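PDB 3CDL: transcriptional regulator AefR from Pseudomonas syringae pv. tomato, which probably binds operator DNA as a dimeric transcriptional regulator of the TetR family, controlling genes through a helix-turn-helix domain. Local coordinates for residues S13-D24 with D33-V41; G145-A155 with M194-P202. One frame throughout, in Å; residues are numbered along the deposited sequence.

Contact 1 of 2, residues S13-D24 with D33-V41; sequences SIVQAAIAEFGD and DRIAARAEV
I35 and R38 are the two side chains that helix 32-39 drives into helix 9-24, a helix-helix packing inside the TetR-type DNA-binding domain. Helix 32-39 belongs to the predicted helix-turn-helix, and in this family it is the helix that precedes the recognition helix, probably 43-49 here. The two short segments approach to 8.5 Å between axes at a crossing angle of 117°. They meet by knobs into holes: I35 sits among I14, A17, A18 and F22, R38 among A17, A20, E21 and D24. With its CG1 branch anti to the carbonyl carbon (chi1 -69°), I35 sends CD1 to F22 CZ at 3.9 Å, while its other branch, CG2, meets I14 CG2 at 4.0 Å, the two isoleucines crossing at about a right angle. L56 of helix 53-64 touches I35, A18 and F22, tying this apolar cluster to helix 53-64. Small residues let the backbones come near: A17 CB lies 4.0 Å from A39 CB and also touches R38 CG. Farther along, the contact turns polar. R38 lays its aliphatic part across E21, with CD 3.2 Å from E21 OE1; the ion pair of that oxygen with NH1 is long. A20 CB stands over the centre of one guanidinium face, while the bond to D24 holds the edge. That shorter salt bridge runs from R38 NH1 to D24 OD2 at 2.8 Å, in the guanidinium plane but above the plane of the carboxylate.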
ATOM      1  N   SER B  13      -2.648   2.491 -27.513  1.00 53.84           N
ATOM      2  CA  SER B  13      -3.354   1.279 -27.908  1.00 53.20           C
ATOM      3  C   SER B  13      -2.651   0.030 -27.358  1.00 52.72           C
ATOM      4  O   SER B  13      -3.265  -0.790 -26.673  1.00 52.63           O
ATOM      5  CB  SER B  13      -3.454   1.225 -29.439  1.00 53.33           C
ATOM      6  OG  SER B  13      -4.393   0.265 -29.890  1.00 53.31           O
ATOM      7  N   ILE B  14      -1.357  -0.093 -27.640  1.00 52.13           N
ATOM      8  CA  ILE B  14      -0.563  -1.254 -27.214  1.00 51.75           C
ATOM      9  C   ILE B  14      -0.379  -1.317 -25.683  1.00 51.50           C
ATOM     10  O   ILE B  14      -0.503  -2.392 -25.075  1.00 51.56           O
ATOM     11  CB  ILE B  14       0.820  -1.270 -27.915  1.00 51.61           C
ATOM     12  CG1 ILE B  14       0.653  -1.260 -29.440  1.00 51.30           C
ATOM     13  CG2 ILE B  14       1.647  -2.460 -27.448  1.00 51.09           C
ATOM     14  CD1 ILE B  14       1.876  -0.771 -30.199  1.00 50.65           C
ATOM     15  N   VAL B  15      -0.072  -0.172 -25.072  1.00 51.23           N
ATOM     16  CA  VAL B  15       0.019  -0.064 -23.613  1.00 51.02           C
ATOM     17  C   VAL B  15      -1.290  -0.536 -22.976  1.00 51.08           C
ATOM     18  O   VAL B  15      -1.256  -1.337 -22.041  1.00 51.14           O
ATOM     19  CB  VAL B  15       0.342   1.381 -23.155  1.00 51.04           C
ATOM     20  CG1 VAL B  15       0.190   1.525 -21.655  1.00 50.23           C
ATOM     21  CG2 VAL B  15       1.747   1.785 -23.589  1.00 51.28           C
ATOM     22  N   GLN B  16      -2.423  -0.047 -23.506  1.00 50.74           N
ATOM     23  CA  GLN B  16      -3.772  -0.392 -23.023  1.00 50.44           C
ATOM     24  C   GLN B  16      -4.049  -1.885 -23.033  1.00 50.24           C
ATOM     25  O   GLN B  16      -4.513  -2.457 -22.037  1.00 50.14           O
ATOM     26  CB  GLN B  16      -4.846   0.311 -23.848  1.00 50.19           C
ATOM     27  CG  GLN B  16      -5.676   1.277 -23.077  1.00 51.19           C
ATOM     28  CD  GLN B  16      -4.850   2.387 -22.485  1.00 53.94           C
ATOM     29  OE1 GLN B  16      -4.182   2.216 -21.451  1.00 53.85           O
ATOM     30  NE2 GLN B  16      -4.893   3.552 -23.130  1.00 55.32           N
ATOM     31  N   ALA B  17      -3.778  -2.503 -24.176  1.00 49.73           N
ATOM     32  CA  ALA B  17      -3.879  -3.942 -24.319  1.00 49.25           C
ATOM     33  C   ALA B  17      -2.930  -4.642 -23.350  1.00 48.97           C
ATOM     34  O   ALA B  17      -3.242  -5.720 -22.843  1.00 49.00           O
ATOM     35  CB  ALA B  17      -3.566  -4.338 -25.742  1.00 49.49           C
ATOM     36  N   ALA B  18      -1.777  -4.033 -23.086  1.00 48.47           N
ATOM     37  CA  ALA B  18      -0.813  -4.645 -22.173  1.00 48.09           C
ATOM     38  C   ALA B  18      -1.389  -4.698 -20.758  1.00 47.59           C
ATOM     39  O   ALA B  18      -1.257  -5.704 -20.056  1.00 47.76           O
ATOM     40  CB  ALA B  18       0.515  -3.897 -22.205  1.00 48.12           C
ATOM     41  N   ILE B  19      -2.051  -3.615 -20.366  1.00 46.92           N
ATOM     42  CA  ILE B  19      -2.643  -3.485 -19.051  1.00 46.44           C
ATOM     43  C   ILE B  19      -3.739  -4.528 -18.885  1.00 47.10           C
ATOM     44  O   ILE B  19      -3.743  -5.304 -17.916  1.00 47.29           O
ATOM     45  CB  ILE B  19      -3.176  -2.053 -18.846  1.00 46.13           C
ATOM     46  CG1 ILE B  19      -1.991  -1.080 -18.789  1.00 45.02           C
ATOM     47  CG2 ILE B  19      -4.091  -1.961 -17.618  1.00 44.57           C
ATOM     48  CD1 ILE B  19      -2.377   0.340 -18.517  1.00 44.05           C
ATOM     49  N   ALA B  20      -4.637  -4.550 -19.864  1.00 47.65           N
ATOM     50  CA  ALA B  20      -5.759  -5.469 -19.926  1.00 47.92           C
ATOM     51  C   ALA B  20      -5.284  -6.909 -19.877  1.00 48.28           C
ATOM     52  O   ALA B  20      -5.727  -7.677 -19.026  1.00 48.41           O
ATOM     53  CB  ALA B  20      -6.539  -5.222 -21.189  1.00 47.84           C
ATOM     54  N   GLU B  21      -4.364  -7.265 -20.774  1.00 48.56           N
ATOM     55  CA  GLU B  21      -3.840  -8.626 -20.822  1.00 48.96           C
ATOM     56  C   GLU B  21      -3.083  -9.012 -19.554  1.00 48.89           C
ATOM     57  O   GLU B  21      -3.294 -10.110 -19.052  1.00 49.25           O
ATOM     58  CB  GLU B  21      -2.970  -8.877 -22.061  1.00 49.06           C
ATOM     59  CG  GLU B  21      -3.734  -9.076 -23.391  1.00 50.65           C
ATOM     60  CD  GLU B  21      -4.647 -10.317 -23.446  1.00 52.10           C
ATOM     61  OE1 GLU B  21      -5.630 -10.302 -24.229  1.00 51.85           O
ATOM     62  OE2 GLU B  21      -4.387 -11.307 -22.730  1.00 52.66           O
ATOM     63  N   PHE B  22      -2.213  -8.131 -19.045  1.00 48.99           N
ATOM     64  CA  PHE B  22      -1.473  -8.418 -17.812  1.00 49.33           C
ATOM     65  C   PHE B  22      -2.449  -8.497 -16.640  1.00 49.98           C
ATOM     66  O   PHE B  22      -2.179  -9.149 -15.629  1.00 49.84           O
ATOM     67  CB  PHE B  22      -0.422  -7.350 -17.484  1.00 48.86           C
ATOM     68  CG  PHE B  22       0.681  -7.232 -18.483  1.00 47.93           C
ATOM     69  CD1 PHE B  22       1.258  -5.995 -18.741  1.00 46.84           C
ATOM     70  CD2 PHE B  22       1.165  -8.343 -19.160  1.00 47.36           C
ATOM     71  CE1 PHE B  22       2.293  -5.866 -19.682  1.00 47.55           C
ATOM     72  CE2 PHE B  22       2.205  -8.219 -20.104  1.00 46.88           C
ATOM     73  CZ  PHE B  22       2.765  -6.981 -20.367  1.00 46.50           C
ATOM     74  N   GLY B  23      -3.570  -7.800 -16.773  1.00 50.47           N
ATOM     75  CA  GLY B  23      -4.609  -7.866 -15.775  1.00 51.49           C
ATOM     76  C   GLY B  23      -5.330  -9.192 -15.891  1.00 52.22           C
ATOM     77  O   GLY B  23      -5.800  -9.740 -14.900  1.00 52.57           O
ATOM     78  N   ASP B  24      -5.418  -9.712 -17.108  1.00 52.78           N
ATOM     79  CA  ASP B  24      -6.194 -10.920 -17.354  1.00 53.29           C
ATOM     80  C   ASP B  24      -5.379 -12.159 -17.058  1.00 52.84           C
ATOM     81  O   ASP B  24      -5.730 -12.941 -16.179  1.00 52.74           O
ATOM     82  CB  ASP B  24      -6.718 -10.949 -18.800  1.00 53.68           C
ATOM     83  CG  ASP B  24      -7.746  -9.849 -19.079  1.00 55.73           C
ATOM     84  OD1 ASP B  24      -8.086  -9.101 -18.131  1.00 57.24           O
ATOM     85  OD2 ASP B  24      -8.217  -9.732 -20.243  1.00 57.34           O
ATOM     86  N   ASP B  33       2.595 -11.373 -28.684  1.00 49.44           N
ATOM     87  CA  ASP B  33       1.568 -11.671 -29.673  1.00 49.20           C
ATOM     88  C   ASP B  33       0.157 -11.690 -29.094  1.00 48.86           C
ATOM     89  O   ASP B  33      -0.794 -11.355 -29.799  1.00 49.06           O
ATOM     90  CB  ASP B  33       1.847 -12.942 -30.513  1.00 49.36           C
ATOM     91  CG  ASP B  33       2.985 -13.798 -29.972  1.00 50.08           C
ATOM     92  OD1 ASP B  33       3.185 -13.844 -28.733  1.00 50.62           O
ATOM     93  OD2 ASP B  33       3.673 -14.437 -30.807  1.00 49.48           O
ATOM     94  N   ARG B  34       0.010 -12.075 -27.826  1.00 48.18           N
ATOM     95  CA  ARG B  34      -1.307 -12.016 -27.198  1.00 47.45           C
ATOM     96  C   ARG B  34      -1.716 -10.560 -27.072  1.00 46.80           C
ATOM     97  O   ARG B  34      -2.844 -10.193 -27.416  1.00 47.06           O
ATOM     98  CB  ARG B  34      -1.332 -12.735 -25.852  1.00 47.52           C
ATOM     99  CG  ARG B  34      -2.693 -13.317 -25.500  1.00 48.02           C
ATOM    100  CD  ARG B  34      -2.587 -14.768 -25.067  1.00 50.09           C
ATOM    101  NE  ARG B  34      -1.608 -14.958 -23.986  1.00 53.62           N
ATOM    102  CZ  ARG B  34      -1.203 -16.145 -23.510  1.00 54.43           C
ATOM    103  NH1 ARG B  34      -0.311 -16.192 -22.529  1.00 52.13           N
ATOM    104  NH2 ARG B  34      -1.683 -17.288 -24.010  1.00 56.16           N
ATOM    105  N   ILE B  35      -0.771  -9.735 -26.621  1.00 46.02           N
ATOM    106  CA  ILE B  35      -0.909  -8.271 -26.610  1.00 45.04           C
ATOM    107  C   ILE B  35      -1.338  -7.732 -27.988  1.00 44.62           C
ATOM    108  O   ILE B  35      -2.303  -6.961 -28.082  1.00 44.42           O
ATOM    109  CB  ILE B  35       0.408  -7.584 -26.128  1.00 44.77           C
ATOM    110  CG1 ILE B  35       0.646  -7.871 -24.649  1.00 44.37           C
ATOM    111  CG2 ILE B  35       0.403  -6.076 -26.399  1.00 44.09           C
ATOM    112  CD1 ILE B  35       2.037  -7.507 -24.162  1.00 45.04           C
ATOM    113  N   ALA B  36      -0.624  -8.155 -29.034  1.00 44.14           N
ATOM    114  CA  ALA B  36      -0.866  -7.717 -30.422  1.00 44.04           C
ATOM    115  C   ALA B  36      -2.254  -8.115 -30.943  1.00 43.68           C
ATOM    116  O   ALA B  36      -2.916  -7.333 -31.632  1.00 43.26           O
ATOM    117  CB  ALA B  36       0.222  -8.245 -31.341  1.00 43.68           C
ATOM    118  N   ALA B  37      -2.673  -9.328 -30.579  1.00 43.61           N
ATOM    119  CA  ALA B  37      -4.006  -9.854 -30.848  1.00 43.74           C
ATOM    120  C   ALA B  37      -5.122  -8.956 -30.338  1.00 44.16           C
ATOM    121  O   ALA B  37      -6.198  -8.904 -30.946  1.00 44.17           O
ATOM    122  CB  ALA B  37      -4.153 -11.222 -30.236  1.00 43.80           C
ATOM    123  N   ARG B  38      -4.879  -8.265 -29.223  1.00 44.08           N
ATOM    124  CA  ARG B  38      -5.922  -7.441 -28.624  1.00 44.36           C
ATOM    125  C   ARG B  38      -5.693  -5.941 -28.792  1.00 44.10           C
ATOM    126  O   ARG B  38      -6.619  -5.152 -28.637  1.00 44.20           O
ATOM    127  CB  ARG B  38      -6.181  -7.836 -27.157  1.00 44.63           C
ATOM    128  CG  ARG B  38      -5.901  -6.781 -26.100  1.00 44.68           C
ATOM    129  CD  ARG B  38      -6.364  -7.260 -24.741  1.00 45.11           C
ATOM    130  NE  ARG B  38      -7.677  -6.740 -24.369  1.00 47.83           N
ATOM    131  CZ  ARG B  38      -8.333  -7.078 -23.260  1.00 48.56           C
ATOM    132  NH1 ARG B  38      -7.821  -7.964 -22.415  1.00 48.98           N
ATOM    133  NH2 ARG B  38      -9.513  -6.532 -22.994  1.00 49.36           N
ATOM    134  N   ALA B  39      -4.468  -5.546 -29.120  1.00 43.70           N
ATOM    135  CA  ALA B  39      -4.241  -4.191 -29.588  1.00 43.13           C
ATOM    136  C   ALA B  39      -4.864  -4.091 -30.974  1.00 43.14           C
ATOM    137  O   ALA B  39      -5.067  -2.990 -31.488  1.00 43.02           O
ATOM    138  CB  ALA B  39      -2.758  -3.872 -29.633  1.00 42.58           C
ATOM    139  N   GLU B  40      -5.192  -5.263 -31.533  1.00 43.29           N
ATOM    140  CA  GLU B  40      -5.604  -5.463 -32.939  1.00 43.40           C
ATOM    141  C   GLU B  40      -4.541  -4.932 -33.910  1.00 43.50           C
ATOM    142  O   GLU B  40      -4.831  -4.226 -34.881  1.00 43.15           O
ATOM    143  CB  GLU B  40      -7.024  -4.930 -33.206  1.00 43.35           C
ATOM    144  CG  GLU B  40      -8.100  -5.675 -32.389  1.00 43.24           C
ATOM    145  CD  GLU B  40      -9.550  -5.302 -32.870  1.00 43.56           C
ATOM    146  OE1 GLU B  40     -10.344  -4.747 -31.990  1.00 42.66           O
ATOM    147  OE2 GLU B  40      -9.904  -5.565 -34.109  1.00 43.84           O
ATOM    148  N   VAL B  41      -3.299  -5.325 -33.626  1.00 43.88           N
ATOM    149  CA  VAL B  41      -2.106  -4.817 -34.306  1.00 44.01           C
ATOM    150  C   VAL B  41      -1.201  -5.998 -34.744  1.00 43.81           C
ATOM    151  O   VAL B  41      -1.429  -7.159 -34.331  1.00 43.78           O
ATOM    152  CB  VAL B  41      -1.373  -3.804 -33.369  1.00 44.05           C
ATOM    153  CG1 VAL B  41      -0.436  -4.524 -32.417  1.00 44.42           C
ATOM    154  CG2 VAL B  41      -0.648  -2.744 -34.158  1.00 44.06           C
TER

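Contact 2 of 2, residues G145-A155 with M194-P202; sequences GRLKPVDPGFA and MFLGWYEIP
K148 ties the loop between helices 133-143 and 152-167 to the C-terminal end of helix 181-199, in the all-helical C-terminal domain of a TetR-family regulator. A single beta bridge, L147 with E200, sets the backbones: K148 N donates to Y199 O, and I201 N to R146 O at 2.9 Å. From there the lysine runs back over the helix end. Its CB packs 3.2 Å from Y199 O, CG comes to the edge of the Y199 ring near CD1, and CD and CE pass W198 O. The K148 chain bends at chi3 (-36°), and NZ finishes over the six-membered ring of W198, a cation-pi contact 4.2 Å from the centroid. L147 CD2 touches L196 CD2 and Y199 CB, both at 3.8 Å, while V150 CG1 lies 3.4 Å from Y199 CE1. The Y199 hydroxyl is hydrogen-bonded to Q158 NE2 of helix 152-167, and M194 (selenomethionine) of the second subunit packs against Y199 and F195, placing this corner beside the dimer interface. The same lysine tip also donates to a carbonyl of the helix's last turn: K148 NZ meets W198 O at 2.7 Å, nearly along the C=O axis.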
ATOM      1  N   GLY B 145      11.889  29.351   5.755  1.00 49.09           N
ATOM      2  CA  GLY B 145      11.660  29.326   7.195  1.00 48.31           C
ATOM      3  C   GLY B 145      10.202  29.283   7.591  1.00 48.02           C
ATOM      4  O   GLY B 145       9.832  29.846   8.623  1.00 47.91           O
ATOM      5  N   ARG B 146       9.379  28.610   6.777  1.00 47.83           N
ATOM      6  CA  ARG B 146       7.939  28.487   7.037  1.00 47.29           C
ATOM      7  C   ARG B 146       7.539  27.090   7.453  1.00 47.07           C
ATOM      8  O   ARG B 146       6.434  26.863   7.967  1.00 46.72           O
ATOM      9  CB  ARG B 146       7.121  28.933   5.829  1.00 47.43           C
ATOM     10  CG  ARG B 146       6.960  30.463   5.769  1.00 48.22           C
ATOM     11  CD  ARG B 146       5.568  30.853   5.307  1.00 48.38           C
ATOM     12  NE  ARG B 146       5.528  31.008   3.855  1.00 49.71           N
ATOM     13  CZ  ARG B 146       4.429  31.236   3.136  1.00 50.59           C
ATOM     14  NH1 ARG B 146       4.534  31.370   1.811  1.00 50.57           N
ATOM     15  NH2 ARG B 146       3.233  31.320   3.725  1.00 49.47           N
ATOM     16  N   LEU B 147       8.442  26.151   7.217  1.00 46.98           N
ATOM     17  CA  LEU B 147       8.239  24.776   7.621  1.00 47.11           C
ATOM     18  C   LEU B 147       9.383  24.358   8.517  1.00 47.42           C
ATOM     19  O   LEU B 147      10.468  24.930   8.468  1.00 47.68           O
ATOM     20  CB  LEU B 147       8.141  23.841   6.422  1.00 46.93           C
ATOM     21  CG  LEU B 147       6.827  23.615   5.681  1.00 45.84           C
ATOM     22  CD1 LEU B 147       7.024  22.406   4.797  1.00 41.62           C
ATOM     23  CD2 LEU B 147       5.600  23.424   6.618  1.00 45.83           C
ATOM     24  N   LYS B 148       9.113  23.369   9.353  1.00 47.52           N
ATOM     25  CA  LYS B 148      10.035  22.968  10.387  1.00 47.92           C
ATOM     26  C   LYS B 148      11.070  22.016   9.784  1.00 48.06           C
ATOM     27  O   LYS B 148      10.760  21.278   8.849  1.00 48.70           O
ATOM     28  CB  LYS B 148       9.202  22.425  11.564  1.00 47.82           C
ATOM     29  CG  LYS B 148       9.624  21.158  12.277  1.00 48.85           C
ATOM     30  CD  LYS B 148       8.554  20.767  13.332  1.00 48.28           C
ATOM     31  CE  LYS B 148       7.910  22.002  14.038  1.00 50.43           C
ATOM     32  NZ  LYS B 148       6.647  21.651  14.798  1.00 51.11           N
ATOM     33  N   PRO B 149      12.325  22.081  10.250  1.00 48.30           N
ATOM     34  CA  PRO B 149      13.359  21.172   9.738  1.00 48.55           C
ATOM     35  C   PRO B 149      13.010  19.684   9.865  1.00 48.92           C
ATOM     36  O   PRO B 149      12.756  19.189  10.960  1.00 49.87           O
ATOM     37  CB  PRO B 149      14.570  21.501  10.609  1.00 48.69           C
ATOM     38  CG  PRO B 149      14.002  22.208  11.806  1.00 48.55           C
ATOM     39  CD  PRO B 149      12.872  23.000  11.255  1.00 48.16           C
ATOM     40  N   VAL B 150      12.961  18.991   8.736  1.00 48.51           N
ATOM     41  CA  VAL B 150      12.837  17.543   8.694  1.00 47.71           C
ATOM     42  C   VAL B 150      13.348  17.158   7.308  1.00 47.14           C
ATOM     43  O   VAL B 150      13.433  18.026   6.451  1.00 46.79           O
ATOM     44  CB  VAL B 150      11.349  17.066   8.969  1.00 48.18           C
ATOM     45  CG1 VAL B 150      10.347  17.700   7.992  1.00 47.80           C
ATOM     46  CG2 VAL B 150      11.248  15.559   8.966  1.00 46.67           C
ATOM     47  N   ASP B 151      13.697  15.887   7.096  1.00 46.57           N
ATOM     48  CA  ASP B 151      14.057  15.383   5.770  1.00 45.95           C
ATOM     49  C   ASP B 151      12.863  15.533   4.847  1.00 45.24           C
ATOM     50  O   ASP B 151      11.833  14.920   5.086  1.00 45.47           O
ATOM     51  CB  ASP B 151      14.437  13.903   5.847  1.00 46.34           C
ATOM     52  CG  ASP B 151      15.000  13.363   4.527  1.00 47.46           C
ATOM     53  OD1 ASP B 151      16.178  13.684   4.196  1.00 48.15           O
ATOM     54  OD2 ASP B 151      14.278  12.604   3.833  1.00 46.30           O
ATOM     55  N   PRO B 152      12.982  16.381   3.809  1.00 44.81           N
ATOM     56  CA  PRO B 152      11.895  16.611   2.840  1.00 44.31           C
ATOM     57  C   PRO B 152      11.177  15.335   2.376  1.00 44.21           C
ATOM     58  O   PRO B 152       9.951  15.320   2.296  1.00 43.64           O
ATOM     59  CB  PRO B 152      12.617  17.307   1.681  1.00 44.42           C
ATOM     60  CG  PRO B 152      13.707  18.114   2.387  1.00 43.55           C
ATOM     61  CD  PRO B 152      14.170  17.226   3.518  1.00 44.55           C
ATOM     62  N   GLY B 153      11.939  14.271   2.117  1.00 44.66           N
ATOM     63  CA  GLY B 153      11.406  12.963   1.749  1.00 44.31           C
ATOM     64  C   GLY B 153      10.607  12.292   2.854  1.00 45.18           C
ATOM     65  O   GLY B 153       9.574  11.659   2.588  1.00 46.18           O
ATOM     66  N   PHE B 154      11.069  12.398   4.092  1.00 45.11           N
ATOM     67  CA  PHE B 154      10.300  11.886   5.230  1.00 45.33           C
ATOM     68  C   PHE B 154       8.920  12.579   5.309  1.00 45.08           C
ATOM     69  O   PHE B 154       7.878  11.936   5.478  1.00 46.17           O
ATOM     70  CB  PHE B 154      11.116  12.073   6.508  1.00 45.09           C
ATOM     71  CG  PHE B 154      10.576  11.339   7.693  1.00 46.61           C
ATOM     72  CD1 PHE B 154      10.977  10.033   7.960  1.00 45.69           C
ATOM     73  CD2 PHE B 154       9.668  11.959   8.565  1.00 48.68           C
ATOM     74  CE1 PHE B 154      10.482   9.346   9.054  1.00 45.66           C
ATOM     75  CE2 PHE B 154       9.164  11.274   9.686  1.00 46.67           C
ATOM     76  CZ  PHE B 154       9.581   9.969   9.926  1.00 46.21           C
ATOM     77  N   ALA B 155       8.906  13.888   5.122  1.00 44.89           N
ATOM     78  CA  ALA B 155       7.693  14.657   5.260  1.00 44.65           C
ATOM     79  C   ALA B 155       6.712  14.396   4.109  1.00 45.04           C
ATOM     80  O   ALA B 155       5.498  14.263   4.334  1.00 46.23           O
ATOM     81  CB  ALA B 155       8.030  16.134   5.373  1.00 44.09           C
HETATM   82  N   MSE B 194      -3.671  18.291   9.323  1.00 46.87           N
HETATM   83  CA  MSE B 194      -2.772  17.486  10.113  1.00 48.36           C
HETATM   84  C   MSE B 194      -1.334  17.859   9.779  1.00 46.20           C
HETATM   85  O   MSE B 194      -0.529  18.078  10.673  1.00 44.85           O
HETATM   86  CB  MSE B 194      -3.013  16.005   9.852  1.00 47.25           C
HETATM   87  CG  MSE B 194      -2.072  15.116  10.624  1.00 50.63           C
HETATM   88 SE   MSE B 194      -2.786  13.357  10.841  0.70 55.19          SE
HETATM   89  CE  MSE B 194      -4.655  13.808  10.464  1.00 52.79           C
ATOM     90  N   PHE B 195      -1.040  17.946   8.484  1.00 46.17           N
ATOM     91  CA  PHE B 195       0.321  18.185   8.030  1.00 46.27           C
ATOM     92  C   PHE B 195       0.791  19.542   8.528  1.00 46.15           C
ATOM     93  O   PHE B 195       1.788  19.642   9.252  1.00 45.39           O
ATOM     94  CB  PHE B 195       0.480  18.055   6.495  1.00 45.61           C
ATOM     95  CG  PHE B 195       1.924  18.159   6.036  1.00 46.09           C
ATOM     96  CD1 PHE B 195       2.765  17.033   6.059  1.00 45.89           C
ATOM     97  CD2 PHE B 195       2.468  19.390   5.662  1.00 44.60           C
ATOM     98  CE1 PHE B 195       4.106  17.134   5.685  1.00 45.79           C
ATOM     99  CE2 PHE B 195       3.815  19.501   5.291  1.00 44.90           C
ATOM    100  CZ  PHE B 195       4.634  18.371   5.294  1.00 44.53           C
ATOM    101  N   LEU B 196       0.047  20.583   8.169  1.00 46.46           N
ATOM    102  CA  LEU B 196       0.503  21.932   8.488  1.00 47.24           C
ATOM    103  C   LEU B 196       0.469  22.194   9.976  1.00 47.85           C
ATOM    104  O   LEU B 196       1.350  22.896  10.502  1.00 47.72           O
ATOM    105  CB  LEU B 196      -0.282  23.001   7.717  1.00 47.29           C
ATOM    106  CG  LEU B 196       0.306  23.253   6.334  1.00 46.16           C
ATOM    107  CD1 LEU B 196      -0.430  24.370   5.660  1.00 44.99           C
ATOM    108  CD2 LEU B 196       1.790  23.584   6.448  1.00 44.21           C
ATOM    109  N   GLY B 197      -0.542  21.603  10.637  1.00 48.18           N
ATOM    110  CA  GLY B 197      -0.654  21.578  12.093  1.00 48.42           C
ATOM    111  C   GLY B 197       0.679  21.300  12.771  1.00 49.02           C
ATOM    112  O   GLY B 197       1.073  22.018  13.698  1.00 49.61           O
ATOM    113  N   TRP B 198       1.384  20.268  12.292  1.00 49.03           N
ATOM    114  CA  TRP B 198       2.647  19.825  12.897  1.00 48.21           C
ATOM    115  C   TRP B 198       3.872  20.530  12.338  1.00 47.71           C
ATOM    116  O   TRP B 198       4.758  20.918  13.083  1.00 47.62           O
ATOM    117  CB  TRP B 198       2.814  18.294  12.799  1.00 47.85           C
ATOM    118  CG  TRP B 198       4.146  17.833  13.331  1.00 47.43           C
ATOM    119  CD1 TRP B 198       5.165  17.307  12.604  1.00 48.21           C
ATOM    120  CD2 TRP B 198       4.618  17.900  14.692  1.00 48.20           C
ATOM    121  NE1 TRP B 198       6.244  17.031  13.415  1.00 49.38           N
ATOM    122  CE2 TRP B 198       5.937  17.386  14.703  1.00 49.66           C
ATOM    123  CE3 TRP B 198       4.062  18.355  15.899  1.00 48.76           C
ATOM    124  CZ2 TRP B 198       6.709  17.303  15.880  1.00 47.95           C
ATOM    125  CZ3 TRP B 198       4.835  18.274  17.073  1.00 48.28           C
ATOM    126  CH2 TRP B 198       6.139  17.746  17.049  1.00 47.68           C
ATOM    127  N   TYR B 199       3.928  20.707  11.029  1.00 48.48           N
ATOM    128  CA  TYR B 199       5.148  21.219  10.395  1.00 49.10           C
ATOM    129  C   TYR B 199       5.287  22.726  10.217  1.00 50.10           C
ATOM    130  O   TYR B 199       6.418  23.253  10.142  1.00 50.21           O
ATOM    131  CB  TYR B 199       5.374  20.534   9.071  1.00 48.39           C
ATOM    132  CG  TYR B 199       5.882  19.133   9.239  1.00 48.57           C
ATOM    133  CD1 TYR B 199       7.133  18.876   9.804  1.00 46.81           C
ATOM    134  CD2 TYR B 199       5.115  18.056   8.822  1.00 49.12           C
ATOM    135  CE1 TYR B 199       7.586  17.578   9.943  1.00 47.24           C
ATOM    136  CE2 TYR B 199       5.571  16.760   8.950  1.00 47.59           C
ATOM    137  CZ  TYR B 199       6.783  16.520   9.510  1.00 46.98           C
ATOM    138  OH  TYR B 199       7.183  15.212   9.624  1.00 47.19           O
ATOM    139  N   GLU B 200       4.165  23.431  10.154  1.00 51.10           N
ATOM    140  CA  GLU B 200       4.242  24.867   9.953  1.00 52.66           C
ATOM    141  C   GLU B 200       4.887  25.628  11.132  1.00 53.85           C
ATOM    142  O   GLU B 200       4.513  25.426  12.294  1.00 54.05           O
ATOM    143  CB  GLU B 200       2.872  25.440   9.634  1.00 52.19           C
ATOM    144  CG  GLU B 200       2.924  26.881   9.212  1.00 52.65           C
ATOM    145  CD  GLU B 200       1.622  27.377   8.612  1.00 54.48           C
ATOM    146  OE1 GLU B 200       0.606  26.642   8.697  1.00 53.50           O
ATOM    147  OE2 GLU B 200       1.619  28.508   8.054  1.00 55.03           O
ATOM    148  N   ILE B 201       5.879  26.466  10.814  1.00 55.14           N
ATOM    149  CA  ILE B 201       6.289  27.555  11.700  1.00 56.33           C
ATOM    150  C   ILE B 201       5.390  28.760  11.372  1.00 57.38           C
ATOM    151  O   ILE B 201       5.477  29.325  10.267  1.00 57.35           O
ATOM    152  CB  ILE B 201       7.767  27.948  11.502  1.00 56.34           C
ATOM    153  CG1 ILE B 201       8.662  26.709  11.449  1.00 56.61           C
ATOM    154  CG2 ILE B 201       8.220  28.920  12.602  1.00 56.22           C
ATOM    155  CD1 ILE B 201      10.027  26.983  10.847  1.00 57.38           C
ATOM    156  N   PRO B 202       4.522  29.161  12.323  1.00 58.36           N
ATOM    157  CA  PRO B 202       3.538  30.189  11.965  1.00 59.19           C
ATOM    158  C   PRO B 202       4.163  31.590  11.851  1.00 59.89           C
ATOM    159  O   PRO B 202       4.910  32.026  12.738  1.00 60.10           O
ATOM    160  CB  PRO B 202       2.506  30.103  13.095  1.00 59.21           C
ATOM    161  CG  PRO B 202       3.291  29.581  14.284  1.00 58.89           C
ATOM    162  CD  PRO B 202       4.412  28.735  13.734  1.00 58.50           C
TER

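In the fold
Contact 1 closes before contact 2 opens, and the two lie on opposite sides of the chain's centre, their own centres 44 Å apart and their nearest atoms about 27 Å apart. They share no helix: contact 1 joins helices 9-24 and 32-39 in the DNA-binding domain, contact 2 joins the loop before helix 152-167, and its first turn, to the end of helix 181-199 in the C-terminal domain. I19 of helix 9-24 touches helix 100-114, a direct link between the domains. The arrangement fits the TetR plan, with DNA probably read at one end, while the other domain carries residues that pack against the second subunit.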